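Local atomic coordinates of PhiRv1 phage protein (Mycobacterium tuberculosis, PDB entry 6LG3), a protein that is a PhiRv1 phage protein and bacterial toxin that probably activates a RACK1-NLRP3-gasdermin D pyroptosis and IL-1 beta immune pathway. Residues A[11-14]-A[15-18]; A[32-35]-A[36-39]. All coordinates share one frame; numbering follows the deposited sequence.

Contact 1. Residues A[11-14]-A[15-18]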
loop_
_atom_site.group_PDB
_atom_site.type_symbol
_atom_site.label_atom_id
_atom_site.label_comp_id
_atom_site.label_asym_id
_atom_site.label_seq_id
_atom_site.Cartn_x
_atom_site.Cartn_y
_atom_site.Cartn_z
ATOM N N HIS A 11 0.374 -0.830 -3.220
ATOM C CA HIS A 11 -0.649 -1.849 -2.997
ATOM C C HIS A 11 -0.034 -3.244 -2.924
ATOM O O HIS A 11 -0.432 -4.059 -2.078
ATOM C CB HIS A 11 -1.707 -1.784 -4.097
ATOM C CG HIS A 11 -2.932 -2.591 -3.804
ATOM N ND1 HIS A 11 -4.007 -2.085 -3.101
ATOM C CD2 HIS A 11 -3.253 -3.869 -4.114
ATOM C CE1 HIS A 11 -4.937 -3.016 -2.995
ATOM N NE2 HIS A 11 -4.504 -4.108 -3.600
ATOM N N GLU A 12 0.947 -3.535 -3.791
ATOM C CA GLU A 12 1.594 -4.845 -3.736
ATOM C C GLU A 12 2.320 -5.047 -2.409
ATOM O O GLU A 12 2.222 -6.122 -1.791
ATOM C CB GLU A 12 2.546 -5.005 -4.922
ATOM C CG GLU A 12 1.832 -4.925 -6.270
ATOM C CD GLU A 12 2.786 -4.948 -7.461
ATOM O OE1 GLU A 12 2.350 -4.593 -8.581
ATOM O OE2 GLU A 12 3.968 -5.320 -7.281
ATOM N N LEU A 13 3.030 -4.013 -1.939
ATOM C CA LEU A 13 3.665 -4.078 -0.625
ATOM C C LEU A 13 2.637 -4.291 0.490
ATOM O O LEU A 13 2.915 -4.988 1.475
ATOM C CB LEU A 13 4.465 -2.803 -0.361
ATOM C CG LEU A 13 5.611 -2.468 -1.317
ATOM C CD1 LEU A 13 6.220 -1.137 -0.910
ATOM C CD2 LEU A 13 6.652 -3.564 -1.278
ATOM N N ALA A 14 1.456 -3.674 0.370
ATOM C CA ALA A 14 0.432 -3.869 1.398
ATOM C C ALA A 14 -0.089 -5.298 1.401
ATOM O O ALA A 14 -0.287 -5.886 2.473
ATOM C CB ALA A 14 -0.714 -2.881 1.201
ATOM N N VAL A 15 -0.314 -5.874 0.216
ATOM C CA VAL A 15 -0.707 -7.281 0.136
ATOM C C VAL A 15 0.333 -8.159 0.820
ATOM O O VAL A 15 -0.013 -9.079 1.575
ATOM C CB VAL A 15 -0.927 -7.692 -1.332
ATOM C CG1 VAL A 15 -1.158 -9.193 -1.453
ATOM C CG2 VAL A 15 -2.090 -6.920 -1.930
ATOM N N GLN A 16 1.626 -7.879 0.585
ATOM C CA GLN A 16 2.682 -8.638 1.257
ATOM C C GLN A 16 2.604 -8.490 2.771
ATOM O O GLN A 16 2.804 -9.465 3.510
ATOM C CB GLN A 16 4.064 -8.195 0.763
ATOM C CG GLN A 16 4.342 -8.522 -0.683
ATOM C CD GLN A 16 5.724 -8.050 -1.120
ATOM O OE1 GLN A 16 5.878 -7.425 -2.172
ATOM N NE2 GLN A 16 6.735 -8.347 -0.310
ATOM N N VAL A 17 2.340 -7.273 3.257
ATOM C CA VAL A 17 2.254 -7.052 4.698
ATOM C C VAL A 17 1.095 -7.846 5.286
ATOM O O VAL A 17 1.225 -8.490 6.336
ATOM C CB VAL A 17 2.114 -5.548 5.009
ATOM C CG1 VAL A 17 1.762 -5.341 6.489
ATOM C CG2 VAL A 17 3.393 -4.804 4.646
ATOM N N VAL A 18 -0.063 -7.801 4.623
ATOM C CA VAL A 18 -1.233 -8.497 5.153
ATOM C C VAL A 18 -0.980 -9.995 5.181
ATOM O O VAL A 18 -1.321 -10.680 6.158
ATOM C CB VAL A 18 -2.491 -8.150 4.337
ATOM C CG1 VAL A 18 -3.699 -8.949 4.848
ATOM C CG2 VAL A 18 -2.782 -6.654 4.416
#
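His11 and Val15 meet one turn apart, with the CG2 methyl of Val15 set obliquely to the imidazole, 3.9 Å from His11 CD2. The histidine reaches it because CG stands anti to the backbone N (chi1 -168°), which carries the ring forward, toward the next turn, although its CB points away from it. Val15 CG2, lying beside its own backbone N, also packs against the main chain, 3.3 Å from His11 O. His11 O also accepts the hydrogen bond of Val15 N, at 2.9 Å, so methyl and amide approach one carbonyl together. Three further i to i+4 bonds, Gln16 N to Glu12 O, Val17 N to Leu13 O and Val18 N to Ala14 O, identify a regular alpha-helical segment in the middle of helix 4-22; the straightest of the four, at His11 O, has an N-H...O angle of 165°. Leu13 and Gln16 make an i to i+3 approach, the two side chains crossing at a slant, with Leu13 CD2 4.0 Å from Gln16 OE1. The glutamine chain runs extended beyond CG, and its CG rests 3.4 Å from Glu12 O. Val17 and Val18 repeat the valine pattern: CG2 of Val17 lies 3.2 Å from Leu13 O, and CG2 of Val18 lies 3.3 Å from Ala14 O. His11 and Val15 both touch Leu33 of helix 26-39, whereas Leu13, Ala14 and Val17 touch Val61 of strand 58-64.

Contact 2. Residues A[32-35]-A[36-39]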
loop_
_atom_site.group_PDB
_atom_site.type_symbol
_atom_site.label_atom_id
_atom_site.label_comp_id
_atom_site.label_asym_id
_atom_site.label_seq_id
_atom_site.Cartn_x
_atom_site.Cartn_y
_atom_site.Cartn_z
ATOM N N ALA A 32 -9.474 -8.182 1.469
ATOM C CA ALA A 32 -9.576 -7.346 2.665
ATOM C C ALA A 32 -9.251 -5.884 2.357
ATOM O O ALA A 32 -9.939 -4.962 2.837
ATOM C CB ALA A 32 -8.655 -7.885 3.759
ATOM N N LEU A 33 -8.212 -5.650 1.552
ATOM C CA LEU A 33 -7.882 -4.280 1.179
ATOM C C LEU A 33 -9.013 -3.640 0.385
ATOM O O LEU A 33 -9.326 -2.458 0.575
ATOM C CB LEU A 33 -6.576 -4.251 0.385
ATOM C CG LEU A 33 -5.325 -4.584 1.217
ATOM C CD1 LEU A 33 -4.116 -4.767 0.321
ATOM C CD2 LEU A 33 -5.046 -3.505 2.252
ATOM N N GLU A 34 -9.633 -4.407 -0.515
ATOM C CA GLU A 34 -10.772 -3.895 -1.269
ATOM C C GLU A 34 -11.933 -3.537 -0.345
ATOM O O GLU A 34 -12.661 -2.567 -0.605
ATOM C CB GLU A 34 -11.202 -4.925 -2.314
ATOM C CG GLU A 34 -12.457 -4.570 -3.095
ATOM C CD GLU A 34 -12.261 -3.392 -4.030
ATOM O OE1 GLU A 34 -13.273 -2.901 -4.577
ATOM O OE2 GLU A 34 -11.103 -2.962 -4.226
ATOM N N SER A 35 -12.115 -4.293 0.745
ATOM C CA SER A 35 -13.138 -3.934 1.725
ATOM C C SER A 35 -12.839 -2.581 2.367
ATOM O O SER A 35 -13.750 -1.752 2.565
ATOM C CB SER A 35 -13.238 -5.025 2.792
ATOM O OG SER A 35 -14.356 -4.812 3.625
ATOM N N PHE A 36 -11.561 -2.334 2.691
ATOM C CA PHE A 36 -11.193 -1.013 3.201
ATOM C C PHE A 36 -11.438 0.082 2.164
ATOM O O PHE A 36 -11.863 1.193 2.510
ATOM C CB PHE A 36 -9.733 -0.999 3.628
ATOM C CG PHE A 36 -9.463 -1.732 4.904
ATOM C CD1 PHE A 36 -9.998 -1.283 6.105
ATOM C CD2 PHE A 36 -8.639 -2.850 4.910
ATOM C CE1 PHE A 36 -9.737 -1.955 7.285
ATOM C CE2 PHE A 36 -8.367 -3.521 6.090
ATOM C CZ PHE A 36 -8.919 -3.070 7.276
ATOM N N ALA A 37 -11.143 -0.198 0.891
ATOM C CA ALA A 37 -11.383 0.797 -0.148
ATOM C C ALA A 37 -12.863 1.147 -0.246
ATOM O O ALA A 37 -13.228 2.326 -0.362
ATOM C CB ALA A 37 -10.862 0.288 -1.494
ATOM N N LYS A 38 -13.728 0.135 -0.210
ATOM C CA LYS A 38 -15.161 0.395 -0.270
ATOM C C LYS A 38 -15.620 1.218 0.932
ATOM O O LYS A 38 -16.486 2.094 0.800
ATOM C CB LYS A 38 -15.907 -0.937 -0.366
ATOM C CG LYS A 38 -17.397 -0.879 -0.056
ATOM C CD LYS A 38 -18.012 -2.267 -0.170
ATOM C CE LYS A 38 -18.919 -2.531 1.017
ATOM N NZ LYS A 38 -19.843 -1.386 1.262
ATOM N N ASP A 39 -15.019 0.988 2.110
ATOM C CA ASP A 39 -15.398 1.826 3.247
ATOM C C ASP A 39 -14.777 3.223 3.193
ATOM O O ASP A 39 -15.166 4.090 3.979
ATOM C CB ASP A 39 -15.029 1.130 4.560
ATOM C CG ASP A 39 -15.911 1.564 5.727
ATOM O OD1 ASP A 39 -16.479 0.672 6.390
ATOM O OD2 ASP A 39 -16.023 2.776 6.012
#
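The C-terminal part of helix 26-39 brings Phe36 back over the preceding turn, where its ring lies beside the main chain of Ala32 and Leu33. CD2 is the ring atom nearest to Ala32 O, at 3.2 Å, and the carbonyl oxygen approaches the ring at a slant. Leu33 CA, by contrast, sits at the ring edge, near its plane. This placement follows from a CG anti to the carbonyl carbon (chi1 -74°), which lays the ring beside the backbone N and toward the earlier residues. Ala32 O is thus approached by both the ring and the Phe36 N-H, the latter in a 3.1 Å hydrogen bond. The alpha-helical pattern continues with Ala37 N to Leu33 O at 2.9 Å, Lys38 N to Glu34 O at 2.9 Å, and Asp39 N to Ser35 O at 3.1 Å. N-H...O angles from 152° to 162° across the four bonds support unbroken i to i+4 pairing. Beyond the backbone, the side chains of Glu34 and Ala37 come only moderately close, OE2 to CB at 4.3 Å. Lys38 has its CB 3.6 Å from Glu34 O, but the outer part of the chain kinks and carries NZ off from the preceding turn. Phe36 and Ala37 both touch Leu42 of strand 42-46, tying this turn to an outermost strand of the antiparallel sheet, while Leu33 packs on helix 4-22.

In the fold
Contact 1 precedes contact 2 in the chain, the first on helix 4-22 and the second on helix 26-39, the next helix in sequence. Their centres are about 13 Å apart, yet they meet at Leu33, whose CD1 lies 3.7 Å from Val15 CG2, 3.8 Å from His11 CE1 and 4.0 Å from Ala14 CB. Val15 and Val18 continue the helix-helix packing onto Val30 and Ala29. Residues 11-18 lie nearer the chain centre, about 6 Å from it, against about 12 Å for residues 32-39. Each also touches the three-stranded antiparallel sheet, but at its opposite outermost strands, 58-64 and 42-46 respectively. The two helices therefore join each other and both sheet borders within this 74-residue chain.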